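Side-chain contacts in endo-beta-1,4-mannanase (Alicyclobacillus acidocaldarius, PDB 4CD8), which hydrolyses internal beta-1,4-mannosidic linkages of mannans, as an endo-acting glycoside hydrolase of family GH113 with a TIM-barrel fold: residues V177-N182 against V189-A194; H133-A138 against A167-E172; A122-Y127 against E159-E164. All blocks are in the same frame, centred on the assembly; numbering follows the deposited sequence. Where two conformers were deposited one is given.

In the fold
All three contacts lie in one region of the TIM barrel, with centres about 14 to 16 Å apart. Contacts 2 and 3 are two stations along the same pair of helices, 120-140 and 159-172; their segments alternate in the chain, 122-127 and 133-138 pairing with 159-164 and 167-172 in that order, as a parallel pairing requires. Contact 1 follows in sequence, joining strand 176-182 to the loop that leads on to strand 197-201. Helix 159-172 is common ground: it supplies half of contacts 2 and 3, and its Arg163 forms a salt bridge with Asp193 of contact 1. Together they tie consecutive beta-alpha units of the barrel wall to one another.

Contact 1 of 3, residues V177-N182 against V189-A194; sequences VTYNCN and VRFWDA
Phe191 presents its ring edge to one face of Tyr179 in an edge-to-face pair, with centroids 5.3 Å apart and planes at 60°; the leading atom, Phe191 CE1, stands 4.0 Å from Tyr179 CG. Trp192 reaches the same tyrosine from another direction. Its CZ3 lies in the plane of the phenol, at the rim, 3.8 Å from Tyr179 CD2, and the phenol and the six-membered ring of Trp192 are inclined at 48°, an oblique pairing. The edge of the indole also meets the strand backbone, where Trp192 CZ3 is 3.2 Å from Tyr179 O, and then Cys181, whose SG sits in the indole plane 3.7 Å from Trp192 CZ2, a sulfur-aromatic contact at the ring edge. Val189 spaces the two aromatic rings of its own segment: CG1 lies over the centre of both the Phe191 and Trp192 faces, while CG2 turns to the strand, 4.0 Å from Cys181 CB. With Tyr179 CG anti to the backbone N (chi1 171°), the phenol extends from the strand into this cluster. Its buried OH is satisfied by Glu156 and the backbone N of Met152, and Trp192 NE1 by Glu186 O. Asn180 points away from the loop, and both it and Thr178 touch Met230 of strand 227-232. Strand 176-182 runs between parallel strands 145-150 and 197-201, and Phe191 carries the cluster outward onto Arg163 and Ile166 of helix 159-172.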
loop_
_atom_site.group_PDB
_atom_site.type_symbol
_atom_site.label_atom_id
_atom_site.label_comp_id
_atom_site.label_asym_id
_atom_site.label_seq_id
_atom_site.Cartn_x
_atom_site.Cartn_y
_atom_site.Cartn_z
ATOM N N VAL A 177 -7.530 0.886 10.992
ATOM C CA VAL A 177 -7.834 1.578 9.757
ATOM C C VAL A 177 -6.742 2.591 9.492
ATOM O O VAL A 177 -6.361 3.360 10.356
ATOM C CB VAL A 177 -9.226 2.273 9.740
ATOM C CG1 VAL A 177 -9.405 3.091 8.464
ATOM C CG2 VAL A 177 -10.315 1.224 9.832
ATOM N N THR A 178 -6.189 2.549 8.282
ATOM C CA THR A 178 -5.275 3.579 7.842
ATOM C C THR A 178 -5.757 4.163 6.517
ATOM O O THR A 178 -6.566 3.515 5.839
ATOM C CB THR A 178 -3.838 3.027 7.692
ATOM O OG1 THR A 178 -2.930 4.120 7.564
ATOM C CG2 THR A 178 -3.706 2.064 6.465
ATOM N N TYR A 179 -5.290 5.379 6.222
ATOM C CA TYR A 179 -5.346 5.956 4.854
ATOM C C TYR A 179 -3.894 6.165 4.478
ATOM O O TYR A 179 -3.112 6.687 5.261
ATOM C CB TYR A 179 -6.071 7.319 4.875
ATOM C CG TYR A 179 -5.936 8.019 3.554
ATOM C CD1 TYR A 179 -6.634 7.530 2.461
ATOM C CD2 TYR A 179 -5.132 9.104 3.391
ATOM C CE1 TYR A 179 -6.489 8.122 1.219
ATOM C CE2 TYR A 179 -4.987 9.714 2.153
ATOM C CZ TYR A 179 -5.665 9.198 1.085
ATOM O OH TYR A 179 -5.491 9.797 -0.111
ATOM N N ASN A 180 -3.556 5.792 3.242
ATOM C CA ASN A 180 -2.212 5.862 2.680
ATOM C C ASN A 180 -2.143 7.048 1.756
ATOM O O ASN A 180 -2.678 6.989 0.628
ATOM C CB ASN A 180 -2.010 4.494 1.986
ATOM C CG ASN A 180 -0.812 4.352 1.058
ATOM O OD1 ASN A 180 -0.724 3.278 0.479
ATOM N ND2 ASN A 180 0.103 5.307 0.964
ATOM N N CYS A 181 -1.517 8.140 2.184
ATOM C CA CYS A 181 -1.360 9.304 1.305
ATOM C C CYS A 181 -0.111 9.151 0.446
ATOM O O CYS A 181 0.731 8.312 0.707
ATOM C CB CYS A 181 -1.317 10.628 2.077
ATOM S SG CYS A 181 0.134 10.825 3.090
ATOM N N ASN A 182 -0.011 9.984 -0.570
ATOM C CA ASN A 182 1.245 10.021 -1.330
ATOM C C ASN A 182 2.396 10.677 -0.553
ATOM O O ASN A 182 2.177 11.495 0.322
ATOM C CB ASN A 182 1.005 10.776 -2.600
ATOM C CG ASN A 182 2.031 10.458 -3.669
ATOM O OD1 ASN A 182 2.617 9.387 -3.675
ATOM N ND2 ASN A 182 2.222 11.390 -4.568
ATOM N N VAL A 189 -3.018 16.256 4.567
ATOM C CA VAL A 189 -4.271 15.561 4.763
ATOM C C VAL A 189 -4.929 16.092 6.051
ATOM O O VAL A 189 -4.258 16.261 7.086
ATOM C CB VAL A 189 -4.030 14.059 4.888
ATOM C CG1 VAL A 189 -5.275 13.306 5.408
ATOM C CG2 VAL A 189 -3.622 13.496 3.544
ATOM N N ARG A 190 -6.226 16.368 5.967
ATOM C CA ARG A 190 -6.937 17.012 7.053
ATOM C C ARG A 190 -7.865 16.098 7.841
ATOM O O ARG A 190 -8.535 16.585 8.764
ATOM C CB ARG A 190 -7.717 18.217 6.512
ATOM C CG ARG A 190 -6.882 19.273 5.815
ATOM C CD ARG A 190 -5.845 19.915 6.698
ATOM N NE ARG A 190 -6.450 20.656 7.814
ATOM C CZ ARG A 190 -6.790 21.942 7.738
ATOM N NH1 ARG A 190 -6.608 22.623 6.600
ATOM N NH2 ARG A 190 -7.317 22.571 8.804
ATOM N N PHE A 191 -7.888 14.806 7.523
ATOM C CA PHE A 191 -8.776 13.860 8.198
ATOM C C PHE A 191 -8.017 12.725 8.913
ATOM O O PHE A 191 -8.587 11.670 9.157
ATOM C CB PHE A 191 -9.850 13.350 7.231
ATOM C CG PHE A 191 -9.295 12.748 5.960
ATOM C CD1 PHE A 191 -8.906 11.421 5.926
ATOM C CD2 PHE A 191 -9.231 13.500 4.791
ATOM C CE1 PHE A 191 -8.428 10.834 4.766
ATOM C CE2 PHE A 191 -8.741 12.918 3.591
ATOM C CZ PHE A 191 -8.324 11.601 3.600
ATOM N N TRP A 192 -6.754 12.959 9.308
ATOM C CA TRP A 192 -6.003 11.926 10.012
ATOM C C TRP A 192 -6.664 11.518 11.341
ATOM O O TRP A 192 -6.497 10.400 11.780
ATOM C CB TRP A 192 -4.558 12.334 10.308
ATOM C CG TRP A 192 -3.630 12.457 9.117
ATOM C CD1 TRP A 192 -2.863 13.515 8.828
ATOM C CD2 TRP A 192 -3.355 11.455 8.083
ATOM N NE1 TRP A 192 -2.095 13.254 7.690
ATOM C CE2 TRP A 192 -2.374 11.999 7.241
ATOM C CE3 TRP A 192 -3.786 10.154 7.862
ATOM C CZ2 TRP A 192 -1.882 11.310 6.136
ATOM C CZ3 TRP A 192 -3.325 9.470 6.754
ATOM C CH2 TRP A 192 -2.370 10.053 5.902
ATOM N N ASP A 193 -7.391 12.438 11.966
ATOM C CA ASP A 193 -8.116 12.060 13.175
ATOM C C ASP A 193 -9.146 10.941 12.984
ATOM O O ASP A 193 -9.523 10.266 13.942
ATOM C CB ASP A 193 -8.799 13.295 13.765
ATOM C CG ASP A 193 -9.806 13.903 12.815
ATOM O OD1 ASP A 193 -9.385 14.496 11.808
ATOM O OD2 ASP A 193 -11.014 13.767 13.004
ATOM N N ALA A 194 -9.582 10.691 11.755
ATOM C CA ALA A 194 -10.570 9.685 11.473
ATOM C C ALA A 194 -9.981 8.313 11.278
ATOM O O ALA A 194 -10.711 7.366 11.153
ATOM C CB ALA A 194 -11.419 10.084 10.259
#

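Contact 2 of 3, residues H133-A138 against A167-E172; sequences HYAHVA and ARVRTE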
loop_
_atom_site.group_PDB
_atom_site.type_symbol
_atom_site.label_atom_id
_atom_site.label_comp_id
_atom_site.label_asym_id
_atom_site.label_seq_id
_atom_site.Cartn_x
_atom_site.Cartn_y
_atom_site.Cartn_z
ATOM N N HIS A 133 -17.737 -2.763 0.936
ATOM C CA HIS A 133 -17.751 -4.169 0.554
ATOM C C HIS A 133 -16.491 -4.868 1.037
ATOM O O HIS A 133 -16.564 -5.956 1.605
ATOM C CB HIS A 133 -17.875 -4.348 -0.970
ATOM C CG HIS A 133 -17.718 -5.765 -1.408
ATOM N ND1 HIS A 133 -18.753 -6.668 -1.379
ATOM C CD2 HIS A 133 -16.629 -6.454 -1.828
ATOM C CE1 HIS A 133 -18.315 -7.850 -1.775
ATOM N NE2 HIS A 133 -17.029 -7.749 -2.057
ATOM N N TYR A 134 -15.323 -4.258 0.778
ATOM C CA TYR A 134 -14.081 -4.901 1.153
ATOM C C TYR A 134 -13.752 -4.796 2.627
ATOM O O TYR A 134 -13.111 -5.692 3.126
ATOM C CB TYR A 134 -12.920 -4.499 0.242
ATOM C CG TYR A 134 -13.114 -5.050 -1.170
ATOM C CD1 TYR A 134 -13.088 -6.406 -1.415
ATOM C CD2 TYR A 134 -13.375 -4.190 -2.231
ATOM C CE1 TYR A 134 -13.266 -6.922 -2.700
ATOM C CE2 TYR A 134 -13.537 -4.690 -3.505
ATOM C CZ TYR A 134 -13.518 -6.054 -3.721
ATOM O OH TYR A 134 -13.702 -6.537 -4.987
ATOM N N ALA A 135 -14.308 -3.790 3.297
ATOM C CA ALA A 135 -14.144 -3.682 4.753
ATOM C C ALA A 135 -14.854 -4.856 5.424
ATOM O O ALA A 135 -14.318 -5.456 6.361
ATOM C CB ALA A 135 -14.711 -2.356 5.275
ATOM N N HIS A 136 -16.012 -5.217 4.864
ATOM C CA HIS A 136 -16.789 -6.359 5.342
ATOM C C HIS A 136 -16.052 -7.667 5.109
ATOM O O HIS A 136 -15.995 -8.512 5.970
ATOM C CB HIS A 136 -18.182 -6.363 4.674
ATOM C CG HIS A 136 -19.020 -7.560 4.985
ATOM N ND1 HIS A 136 -19.519 -7.796 6.241
ATOM C CD2 HIS A 136 -19.505 -8.550 4.190
ATOM C CE1 HIS A 136 -20.257 -8.893 6.224
ATOM N NE2 HIS A 136 -20.274 -9.368 4.987
ATOM N N VAL A 137 -15.430 -7.801 3.924
ATOM C CA VAL A 137 -14.577 -8.950 3.637
ATOM C C VAL A 137 -13.386 -9.015 4.610
ATOM O O VAL A 137 -13.078 -10.082 5.137
ATOM C CB VAL A 137 -14.061 -8.936 2.174
ATOM C CG1 VAL A 137 -12.977 -9.975 1.978
ATOM C CG2 VAL A 137 -15.215 -9.140 1.165
ATOM N N ALA A 138 -12.786 -7.851 4.892
ATOM C CA ALA A 138 -11.693 -7.757 5.864
ATOM C C ALA A 138 -12.116 -8.258 7.253
ATOM O O ALA A 138 -11.372 -8.980 7.894
ATOM C CB ALA A 138 -11.145 -6.347 5.947
ATOM N N ALA A 167 -16.516 6.532 8.062
ATOM C CA ALA A 167 -17.535 6.163 9.025
ATOM C C ALA A 167 -18.240 4.892 8.577
ATOM O O ALA A 167 -18.533 4.016 9.352
ATOM C CB ALA A 167 -18.520 7.300 9.186
ATOM N N ARG A 168 -18.502 4.778 7.288
ATOM C CA ARG A 168 -19.174 3.577 6.802
ATOM C C ARG A 168 -18.268 2.357 6.943
ATOM O O ARG A 168 -18.715 1.288 7.341
ATOM C CB ARG A 168 -19.614 3.764 5.360
ATOM C CG ARG A 168 -20.323 2.561 4.781
ATOM C CD ARG A 168 -20.824 2.953 3.409
ATOM N NE ARG A 168 -21.492 1.867 2.749
ATOM C CZ ARG A 168 -21.840 1.850 1.443
ATOM N NH1 ARG A 168 -21.558 2.857 0.677
ATOM N NH2 ARG A 168 -22.471 0.746 0.926
ATOM N N VAL A 169 -16.988 2.494 6.592
ATOM C CA VAL A 169 -16.048 1.436 6.856
ATOM C C VAL A 169 -16.038 0.977 8.330
ATOM O O VAL A 169 -16.016 -0.210 8.612
ATOM C CB VAL A 169 -14.605 1.862 6.441
ATOM C CG1 VAL A 169 -13.531 0.962 7.024
ATOM C CG2 VAL A 169 -14.470 1.877 4.921
ATOM N N ARG A 170 -16.135 1.923 9.250
ATOM C CA ARG A 170 -16.145 1.567 10.668
ATOM C C ARG A 170 -17.373 0.736 11.037
ATOM O O ARG A 170 -17.309 -0.075 11.959
ATOM C CB ARG A 170 -16.110 2.818 11.503
ATOM C CG ARG A 170 -14.839 3.634 11.439
ATOM C CD ARG A 170 -13.625 2.971 12.041
ATOM N NE ARG A 170 -12.582 3.963 12.285
ATOM C CZ ARG A 170 -11.359 3.690 12.723
ATOM N NH1 ARG A 170 -11.006 2.451 12.993
ATOM N NH2 ARG A 170 -10.500 4.683 12.918
ATOM N N THR A 171 -18.479 0.910 10.316
ATOM C CA THR A 171 -19.684 0.082 10.584
ATOM C C THR A 171 -19.467 -1.388 10.227
ATOM O O THR A 171 -20.143 -2.285 10.784
ATOM C CB THR A 171 -20.990 0.621 9.920
ATOM O OG1 THR A 171 -20.988 0.403 8.494
ATOM C CG2 THR A 171 -21.203 2.090 10.203
ATOM N N GLU A 172 -18.548 -1.606 9.263
ATOM C CA GLU A 172 -18.320 -2.912 8.646
ATOM C C GLU A 172 -17.084 -3.621 9.147
ATOM O O GLU A 172 -16.871 -4.792 8.833
ATOM C CB GLU A 172 -18.169 -2.738 7.118
ATOM C CG GLU A 172 -19.382 -2.157 6.418
ATOM C CD GLU A 172 -20.571 -3.102 6.332
ATOM O OE1 GLU A 172 -20.452 -4.282 6.700
ATOM O OE2 GLU A 172 -21.667 -2.653 5.885
#
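Apolar contact centres on Ala135, whose CB fits against the neighbouring helix at two points: it lies 3.9 Å from Val169 CG1 and an equal 3.9 Å from Glu172 CB. So small a side chain is consistent with the close spacing of the segments, whose axes approach to 8.4 Å. The backbones come nearest at His136 and Glu172, with CA atoms 5.0 Å apart. Phe146 of strand 145-150 touches both Ala135 and Val169, so the apolar side of the contact faces the sheet.

Polar groups meet nearer the solvent. Glu172 is bent at its second torsion, and the bend (chi2 -71°) turns the carboxylate across to the flank of His136. There OE1 of Glu172 is 3.7 Å from His136 ND1 and also 3.7 Å from His136 CB, with carboxylate and imidazole planes 80° apart. At this distance and oblique approach the pair is a close polar contact, in which any charge attraction would probably be modest.

Hydrogen bonding works within and around the helices. Thr171 OG1 donates to Arg168 O at 2.7 Å, approaching a lone pair of that oxygen within the carbonyl plane, and the guanidinium of Arg168 reaches back to helix 120-140 in a salt bridge with Asp129. Two helices running the same way, 30° apart over these segments and packed on strand 145-150 of a parallel sheet, fit neighbouring outer helices of the TIM barrel.

Contact 3 of 3, residues A122-Y127 against E159-E164; sequences AWFGSY and EAMWRE
The ring of Phe124 is enclosed by Met161 and Trp162, in an aromatic cluster that joins two neighbouring outer helices of the TIM barrel, whose axes are 10.5 Å apart here. Met161 CB stands over the centre of one face, 3.5 Å from the Phe124 centroid and only 7° off the ring normal, a CH-pi contact. From there CG is set anti to the carbonyl carbon (chi1 -68°) and the extended chain carries SD past the ring's rim, 3.4 Å from Phe124 CD2, in an oblique Met-aromatic contact. The far edge of Phe124 addresses Trp162: an almost ideal edge-to-face pair, with the phenyl centroid 4.9 Å from that of the five-membered ring and planes at 87°. Tyr127, one turn further on, meets the other end of the indole, its CE2 lying 3.7 Å from Trp162 CH2.

The next shell fixes these groups. Trp123 CZ3 lies 3.6 Å above the Phe124 face opposite Met161, so the phenyl is clamped on two sides and met at its edge. Replacing Phe124 by an alanine would probably open a gap between Trp123 and Met161 and deprive the indole face of its edge-on partner. Tyr127 is anchored through OH to Val148 O of the underlying strand. Phe191 stacks on Trp162 and Tyr179 makes an edge-to-face pair with it, linking this cluster to contact 1. Trp162 NE1 makes a weak hydrogen bond to Ala155 O, while Phe124 CZ rests 3.6 Å from that same NE1.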
loop_
_atom_site.group_PDB
_atom_site.type_symbol
_atom_site.label_atom_id
_atom_site.label_comp_id
_atom_site.label_asym_id
_atom_site.label_seq_id
_atom_site.Cartn_x
_atom_site.Cartn_y
_atom_site.Cartn_z
ATOM N N ALA A 122 -20.890 11.481 -6.752
ATOM C CA ALA A 122 -21.139 10.206 -7.375
ATOM C C ALA A 122 -19.935 9.260 -7.269
ATOM O O ALA A 122 -20.096 8.060 -7.038
ATOM C CB ALA A 122 -21.525 10.395 -8.811
ATOM N N TRP A 123 -18.729 9.796 -7.470
ATOM C CA TRP A 123 -17.538 8.965 -7.365
ATOM C C TRP A 123 -17.389 8.431 -5.944
ATOM O O TRP A 123 -17.129 7.250 -5.759
ATOM C CB TRP A 123 -16.280 9.713 -7.785
ATOM C CG TRP A 123 -15.064 8.854 -7.651
ATOM C CD1 TRP A 123 -14.627 7.886 -8.535
ATOM C CD2 TRP A 123 -14.216 8.752 -6.496
ATOM N NE1 TRP A 123 -13.527 7.240 -8.016
ATOM C CE2 TRP A 123 -13.250 7.769 -6.774
ATOM C CE3 TRP A 123 -14.164 9.431 -5.260
ATOM C CZ2 TRP A 123 -12.269 7.416 -5.867
ATOM C CZ3 TRP A 123 -13.146 9.099 -4.356
ATOM C CH2 TRP A 123 -12.220 8.102 -4.670
ATOM N N PHE A 124 -17.596 9.308 -4.953
ATOM C CA PHE A 124 -17.501 8.841 -3.593
ATOM C C PHE A 124 -18.569 7.792 -3.262
ATOM O O PHE A 124 -18.327 6.907 -2.432
ATOM C CB PHE A 124 -17.561 10.000 -2.611
ATOM C CG PHE A 124 -16.223 10.534 -2.216
ATOM C CD1 PHE A 124 -15.476 9.922 -1.216
ATOM C CD2 PHE A 124 -15.700 11.646 -2.826
ATOM C CE1 PHE A 124 -14.244 10.407 -0.865
ATOM C CE2 PHE A 124 -14.459 12.137 -2.463
ATOM C CZ PHE A 124 -13.741 11.525 -1.473
ATOM N N GLY A 125 -19.740 7.878 -3.904
ATOM C CA GLY A 125 -20.742 6.832 -3.736
ATOM C C GLY A 125 -20.224 5.492 -4.227
ATOM O O GLY A 125 -20.327 4.484 -3.569
ATOM N N SER A 126 -19.652 5.497 -5.432
ATOM C CA SER A 126 -19.104 4.264 -5.984
ATOM C C SER A 126 -17.950 3.745 -5.130
ATOM O O SER A 126 -17.851 2.555 -4.877
ATOM C CB SER A 126 -18.546 4.514 -7.371
ATOM O OG SER A 126 -19.546 4.933 -8.267
ATOM N N TYR A 127 -17.085 4.666 -4.720
ATOM C CA TYR A 127 -15.897 4.321 -3.925
ATOM C C TYR A 127 -16.259 3.818 -2.511
ATOM O O TYR A 127 -15.727 2.835 -2.045
ATOM C CB TYR A 127 -15.011 5.521 -3.817
ATOM C CG TYR A 127 -13.682 5.216 -3.215
ATOM C CD1 TYR A 127 -12.681 4.591 -3.948
ATOM C CD2 TYR A 127 -13.381 5.575 -1.931
ATOM C CE1 TYR A 127 -11.456 4.309 -3.405
ATOM C CE2 TYR A 127 -12.149 5.309 -1.373
ATOM C CZ TYR A 127 -11.175 4.677 -2.091
ATOM O OH TYR A 127 -9.947 4.431 -1.530
ATOM N N GLU A 159 -13.148 16.565 2.304
ATOM C CA GLU A 159 -12.958 16.043 3.644
ATOM C C GLU A 159 -14.229 15.372 4.192
ATOM O O GLU A 159 -14.179 14.272 4.726
ATOM C CB GLU A 159 -12.514 17.185 4.570
ATOM C CG GLU A 159 -11.970 16.737 5.911
ATOM C CD GLU A 159 -11.853 17.881 6.892
ATOM O OE1 GLU A 159 -11.720 19.047 6.458
ATOM O OE2 GLU A 159 -11.928 17.600 8.098
ATOM N N ALA A 160 -15.352 16.055 4.064
ATOM C CA ALA A 160 -16.623 15.513 4.537
ATOM C C ALA A 160 -16.940 14.208 3.820
ATOM O O ALA A 160 -17.401 13.262 4.415
ATOM C CB ALA A 160 -17.729 16.539 4.355
ATOM N N MET A 161 -16.645 14.130 2.519
ATOM C CA MET A 161 -16.898 12.901 1.826
ATOM C C MET A 161 -15.988 11.773 2.304
ATOM O O MET A 161 -16.435 10.627 2.402
ATOM C CB MET A 161 -16.809 13.076 0.298
ATOM C CG MET A 161 -17.941 13.956 -0.255
ATOM S SD MET A 161 -17.739 14.260 -2.012
ATOM C CE MET A 161 -19.155 15.353 -2.265
ATOM N N TRP A 162 -14.719 12.083 2.601
ATOM C CA TRP A 162 -13.813 11.059 3.149
ATOM C C TRP A 162 -14.285 10.583 4.527
ATOM O O TRP A 162 -14.233 9.396 4.847
ATOM C CB TRP A 162 -12.377 11.567 3.272
ATOM C CG TRP A 162 -11.596 11.299 2.034
ATOM C CD1 TRP A 162 -11.209 12.210 1.123
ATOM C CD2 TRP A 162 -11.142 10.040 1.602
ATOM N NE1 TRP A 162 -10.517 11.599 0.124
ATOM C CE2 TRP A 162 -10.471 10.257 0.364
ATOM C CE3 TRP A 162 -11.244 8.755 2.091
ATOM C CZ2 TRP A 162 -9.894 9.211 -0.367
ATOM C CZ3 TRP A 162 -10.690 7.713 1.357
ATOM C CH2 TRP A 162 -10.039 7.955 0.119
ATOM N N ARG A 163 -14.758 11.524 5.319
ATOM C CA ARG A 163 -15.247 11.159 6.680
ATOM C C ARG A 163 -16.500 10.275 6.605
ATOM O O ARG A 163 -16.603 9.300 7.363
ATOM C CB ARG A 163 -15.484 12.402 7.480
ATOM C CG ARG A 163 -14.196 13.118 7.847
ATOM C CD ARG A 163 -14.485 14.355 8.684
ATOM N NE ARG A 163 -13.278 15.121 8.983
ATOM C CZ ARG A 163 -12.406 14.820 9.931
ATOM N NH1 ARG A 163 -12.604 13.754 10.700
ATOM N NH2 ARG A 163 -11.333 15.604 10.107
ATOM N N GLU A 164 -17.403 10.557 5.657
ATOM C CA GLU A 164 -18.526 9.630 5.374
ATOM C C GLU A 164 -18.036 8.235 4.999
ATOM O O GLU A 164 -18.546 7.221 5.482
ATOM C CB GLU A 164 -19.459 10.142 4.269
ATOM C CG GLU A 164 -20.129 11.459 4.624
ATOM C CD GLU A 164 -20.955 12.034 3.498
ATOM O OE1 GLU A 164 -20.745 11.719 2.297
ATOM O OE2 GLU A 164 -21.851 12.799 3.827
#